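Local coordinates for 401aa long hypothetical glucose-1-phosphate thymidylyltransferase (Sulfolobus tokodaii, PDB 2GGO), which transfers a nucleotidyl group from a nucleoside triphosphate to a sugar 1-phosphate, as a bifunctional enzyme of UDP-N-acetylglucosamine and UDP-N-acetylgalactosamine synthesis, at residues M1-R13 with I84-G98. Numbering follows the deposited sequence.
Sequences MKAFILAAGSGER and ILSAKFNDEALIIYG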
# COMPACT_ATOMS: atom_id res chain seq x y z
N MET A 1 -22.51 -5.47 -13.90
CA MET A 1 -21.85 -6.06 -12.70
C MET A 1 -21.71 -4.97 -11.65
O MET A 1 -21.52 -3.81 -11.98
CB MET A 1 -20.46 -6.57 -13.09
CG MET A 1 -20.29 -8.04 -13.12
SD MET A 1 -20.26 -8.75 -11.47
CE MET A 1 -20.67 -10.43 -11.89
N LYS A 2 -21.83 -5.33 -10.38
CA LYS A 2 -21.50 -4.40 -9.30
C LYS A 2 -20.17 -4.82 -8.71
O LYS A 2 -19.86 -6.01 -8.66
CB LYS A 2 -22.56 -4.43 -8.21
CG LYS A 2 -23.53 -3.29 -8.26
CD LYS A 2 -24.64 -3.52 -7.22
CE LYS A 2 -24.99 -2.25 -6.44
NZ LYS A 2 -26.05 -1.40 -7.10
N ALA A 3 -19.39 -3.83 -8.27
CA ALA A 3 -18.11 -4.08 -7.61
C ALA A 3 -18.19 -3.53 -6.19
O ALA A 3 -18.80 -2.49 -5.95
CB ALA A 3 -16.99 -3.44 -8.38
N PHE A 4 -17.60 -4.25 -5.24
CA PHE A 4 -17.46 -3.78 -3.86
C PHE A 4 -16.01 -3.85 -3.52
O PHE A 4 -15.39 -4.91 -3.64
CB PHE A 4 -18.27 -4.62 -2.86
CG PHE A 4 -19.77 -4.47 -3.04
CD1 PHE A 4 -20.51 -3.61 -2.22
CD2 PHE A 4 -20.44 -5.17 -4.05
CE1 PHE A 4 -21.90 -3.45 -2.40
CE2 PHE A 4 -21.83 -5.01 -4.26
CZ PHE A 4 -22.57 -4.15 -3.44
N ILE A 5 -15.46 -2.70 -3.12
CA ILE A 5 -14.08 -2.62 -2.59
C ILE A 5 -14.14 -2.59 -1.08
O ILE A 5 -14.79 -1.72 -0.51
CB ILE A 5 -13.33 -1.39 -3.12
CG1 ILE A 5 -13.28 -1.44 -4.64
CG2 ILE A 5 -11.87 -1.34 -2.55
CD1 ILE A 5 -13.04 -0.09 -5.29
N LEU A 6 -13.53 -3.57 -0.43
CA LEU A 6 -13.54 -3.66 1.02
C LEU A 6 -12.30 -2.91 1.53
O LEU A 6 -11.15 -3.37 1.40
CB LEU A 6 -13.57 -5.12 1.46
CG LEU A 6 -14.64 -6.03 0.82
CD1 LEU A 6 -14.61 -7.46 1.36
CD2 LEU A 6 -15.96 -5.44 0.99
N ALA A 7 -12.57 -1.71 2.06
CA ALA A 7 -11.57 -0.75 2.52
C ALA A 7 -11.85 -0.31 3.96
O ALA A 7 -11.73 0.87 4.30
CB ALA A 7 -11.56 0.44 1.61
N ALA A 8 -12.23 -1.26 4.81
CA ALA A 8 -12.74 -0.92 6.16
C ALA A 8 -11.85 -1.16 7.39
O ALA A 8 -12.19 -0.64 8.46
CB ALA A 8 -14.10 -1.56 6.38
N GLY A 9 -10.75 -1.91 7.27
CA GLY A 9 -9.61 -1.82 8.26
C GLY A 9 -9.29 -0.36 8.70
O GLY A 9 -9.66 0.59 7.99
N SER A 10 -8.52 -0.13 9.78
CA SER A 10 -7.32 -0.89 10.21
C SER A 10 -6.47 -1.43 9.02
O SER A 10 -6.64 -2.57 8.55
CB SER A 10 -7.61 -1.95 11.29
OG SER A 10 -6.49 -2.05 12.17
N GLY A 11 -5.53 -0.60 8.54
CA GLY A 11 -5.15 0.62 9.20
C GLY A 11 -3.84 0.27 9.88
O GLY A 11 -2.77 0.63 9.40
N GLU A 12 -3.95 -0.50 10.96
CA GLU A 12 -2.90 -0.66 11.95
C GLU A 12 -1.56 -1.13 11.45
O GLU A 12 -0.52 -0.60 11.83
CB GLU A 12 -3.35 -1.61 13.02
CG GLU A 12 -4.07 -0.94 14.10
CD GLU A 12 -4.15 -1.83 15.29
OE1 GLU A 12 -3.16 -1.91 16.06
OE2 GLU A 12 -5.21 -2.48 15.42
N ARG A 13 -1.56 -2.15 10.61
CA ARG A 13 -0.32 -2.66 10.10
C ARG A 13 0.42 -1.66 9.25
O ARG A 13 1.62 -1.78 9.07
CB ARG A 13 -0.56 -3.93 9.29
CG ARG A 13 -0.66 -5.19 10.17
CD ARG A 13 -1.22 -6.36 9.34
NE ARG A 13 -2.55 -6.03 8.80
CZ ARG A 13 -2.87 -5.91 7.50
NH1 ARG A 13 -1.96 -6.13 6.55
NH2 ARG A 13 -4.12 -5.61 7.16
N ILE A 84 -19.35 -7.04 4.14
CA ILE A 84 -20.45 -7.35 3.22
C ILE A 84 -21.73 -7.83 3.94
O ILE A 84 -22.68 -8.30 3.30
CB ILE A 84 -19.98 -8.32 2.09
CG1 ILE A 84 -18.71 -9.07 2.51
CG2 ILE A 84 -19.73 -7.53 0.79
CD1 ILE A 84 -18.38 -10.28 1.68
N LEU A 85 -21.75 -7.70 5.27
CA LEU A 85 -23.01 -7.60 6.01
C LEU A 85 -23.57 -6.21 5.72
O LEU A 85 -24.66 -5.87 6.18
CB LEU A 85 -22.83 -7.81 7.52
CG LEU A 85 -22.99 -9.18 8.20
CD1 LEU A 85 -23.71 -9.01 9.55
CD2 LEU A 85 -23.74 -10.21 7.33
N SER A 86 -22.79 -5.42 4.98
CA SER A 86 -23.23 -4.14 4.44
C SER A 86 -23.34 -4.20 2.91
O SER A 86 -23.52 -3.16 2.26
CB SER A 86 -22.30 -2.99 4.88
OG SER A 86 -21.96 -3.10 6.26
N ALA A 87 -23.25 -5.41 2.34
CA ALA A 87 -23.46 -5.63 0.89
C ALA A 87 -24.93 -5.53 0.48
O ALA A 87 -25.82 -6.20 1.04
CB ALA A 87 -22.88 -6.95 0.42
N LYS A 88 -25.15 -4.68 -0.53
CA LYS A 88 -26.46 -4.33 -1.09
C LYS A 88 -26.61 -4.88 -2.54
O LYS A 88 -26.87 -4.13 -3.50
CB LYS A 88 -26.64 -2.79 -1.07
CG LYS A 88 -26.91 -2.17 0.32
CD LYS A 88 -27.04 -0.64 0.23
CE LYS A 88 -27.86 -0.06 1.38
NZ LYS A 88 -29.34 -0.21 1.20
N PHE A 89 -26.45 -6.20 -2.69
CA PHE A 89 -26.56 -6.83 -4.00
C PHE A 89 -27.43 -8.10 -4.07
O PHE A 89 -27.53 -8.89 -3.10
CB PHE A 89 -25.18 -7.05 -4.67
CG PHE A 89 -24.49 -8.37 -4.30
CD1 PHE A 89 -24.67 -9.52 -5.09
CD2 PHE A 89 -23.65 -8.45 -3.18
CE1 PHE A 89 -24.04 -10.74 -4.75
CE2 PHE A 89 -23.01 -9.67 -2.85
CZ PHE A 89 -23.21 -10.81 -3.64
N ASN A 90 -28.05 -8.23 -5.24
CA ASN A 90 -28.66 -9.48 -5.72
C ASN A 90 -27.85 -9.93 -6.97
O ASN A 90 -26.96 -9.20 -7.46
CB ASN A 90 -30.15 -9.25 -6.04
CG ASN A 90 -30.79 -8.18 -5.15
OD1 ASN A 90 -31.30 -8.46 -4.06
ND2 ASN A 90 -30.75 -6.93 -5.61
N ASP A 91 -28.17 -11.13 -7.49
CA ASP A 91 -27.45 -11.73 -8.63
C ASP A 91 -25.97 -11.88 -8.28
O ASP A 91 -25.59 -12.81 -7.56
CB ASP A 91 -27.62 -10.94 -9.94
CG ASP A 91 -28.88 -10.06 -9.95
OD1 ASP A 91 -30.01 -10.63 -10.01
OD2 ASP A 91 -28.72 -8.80 -9.90
N GLU A 92 -25.15 -10.95 -8.78
CA GLU A 92 -23.69 -11.08 -8.75
C GLU A 92 -22.95 -9.80 -8.31
O GLU A 92 -23.39 -8.68 -8.61
CB GLU A 92 -23.16 -11.47 -10.12
CG GLU A 92 -23.87 -12.58 -10.81
CD GLU A 92 -23.46 -12.69 -12.25
OE1 GLU A 92 -22.42 -13.30 -12.55
OE2 GLU A 92 -24.19 -12.15 -13.11
N ALA A 93 -21.81 -9.98 -7.66
CA ALA A 93 -20.94 -8.84 -7.38
C ALA A 93 -19.51 -9.27 -7.49
O ALA A 93 -19.18 -10.43 -7.19
CB ALA A 93 -21.22 -8.27 -6.02
N LEU A 94 -18.67 -8.35 -7.98
CA LEU A 94 -17.22 -8.43 -7.87
C LEU A 94 -16.79 -7.77 -6.55
O LEU A 94 -17.16 -6.62 -6.27
CB LEU A 94 -16.54 -7.77 -9.07
CG LEU A 94 -15.04 -8.04 -9.18
CD1 LEU A 94 -14.73 -9.36 -9.80
CD2 LEU A 94 -14.41 -6.98 -9.99
N ILE A 95 -16.06 -8.53 -5.74
CA ILE A 95 -15.58 -8.11 -4.43
C ILE A 95 -14.06 -8.05 -4.53
O ILE A 95 -13.42 -9.01 -4.98
CB ILE A 95 -16.04 -9.12 -3.31
CG1 ILE A 95 -17.42 -8.78 -2.75
CG2 ILE A 95 -15.11 -9.11 -2.14
CD1 ILE A 95 -18.46 -8.35 -3.74
N ILE A 96 -13.48 -6.90 -4.20
CA ILE A 96 -12.02 -6.85 -4.04
C ILE A 96 -11.61 -6.20 -2.73
O ILE A 96 -12.34 -5.37 -2.17
CB ILE A 96 -11.25 -6.19 -5.20
CG1 ILE A 96 -11.55 -4.71 -5.28
CG2 ILE A 96 -11.51 -6.91 -6.55
CD1 ILE A 96 -10.66 -4.06 -6.26
N TYR A 97 -10.45 -6.62 -2.22
CA TYR A 97 -9.91 -6.10 -0.96
C TYR A 97 -9.19 -4.81 -1.22
O TYR A 97 -8.50 -4.67 -2.23
CB TYR A 97 -9.02 -7.12 -0.28
CG TYR A 97 -9.83 -8.23 0.30
CD1 TYR A 97 -10.57 -8.04 1.47
CD2 TYR A 97 -9.89 -9.46 -0.32
CE1 TYR A 97 -11.36 -9.07 2.00
CE2 TYR A 97 -10.64 -10.51 0.19
CZ TYR A 97 -11.39 -10.32 1.34
OH TYR A 97 -12.12 -11.39 1.83
N GLY A 98 -9.40 -3.86 -0.33
CA GLY A 98 -8.90 -2.52 -0.54
C GLY A 98 -7.39 -2.30 -0.46
O GLY A 98 -6.93 -1.18 -0.68
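Phe4 and Leu6 alternate with Leu94 and Ile96 in a ladder of backbone hydrogen bonds between the parallel strands 2-6 and 92-97. Leu94 N gives to Lys2 O, Phe4 N to Leu94 O, Ile96 N to Phe4 O and Leu6 N to Ile96 O (2.8 Å). The last rung, Gly98 N to Leu6 O, is bent to 137°, with the donor above the carbonyl plane.

On one face of the sheet, the Phe4 ring receives Ala93 CB at its edge, 3.8 Å from CD2, while Ile95 CD1 approaches CD2 obliquely. Beyond them Phe89 turns its ring 46° from that of Phe4 and lays one face over Ala93 CB. Farther along, Leu6 CD1 touches both Ile95 CG2 and Tyr97 CE1, 3.7 Å from the latter.

On the other face, Ile5 and Ile96 lie side by side, CG1 to CG1 at 3.8 Å, both against Gln37 of helix 33-43. With chi1 at 68°, Ile96 CG1 lies between its own backbone N and carbonyl carbon, which sets it beside Ile5 CG1.

These are neighbouring central strands of the GT-A nucleotidyltransferase domain, its Rossmann-like sheet. Strand 2-6 runs into the glycine-containing segment 8-13, loop passing into a 3-10 turn, which probably binds the nucleoside triphosphate, and strand 92-97 ends at Tyr97, which probably helps bind N-acetylglucosamine 1-phosphate.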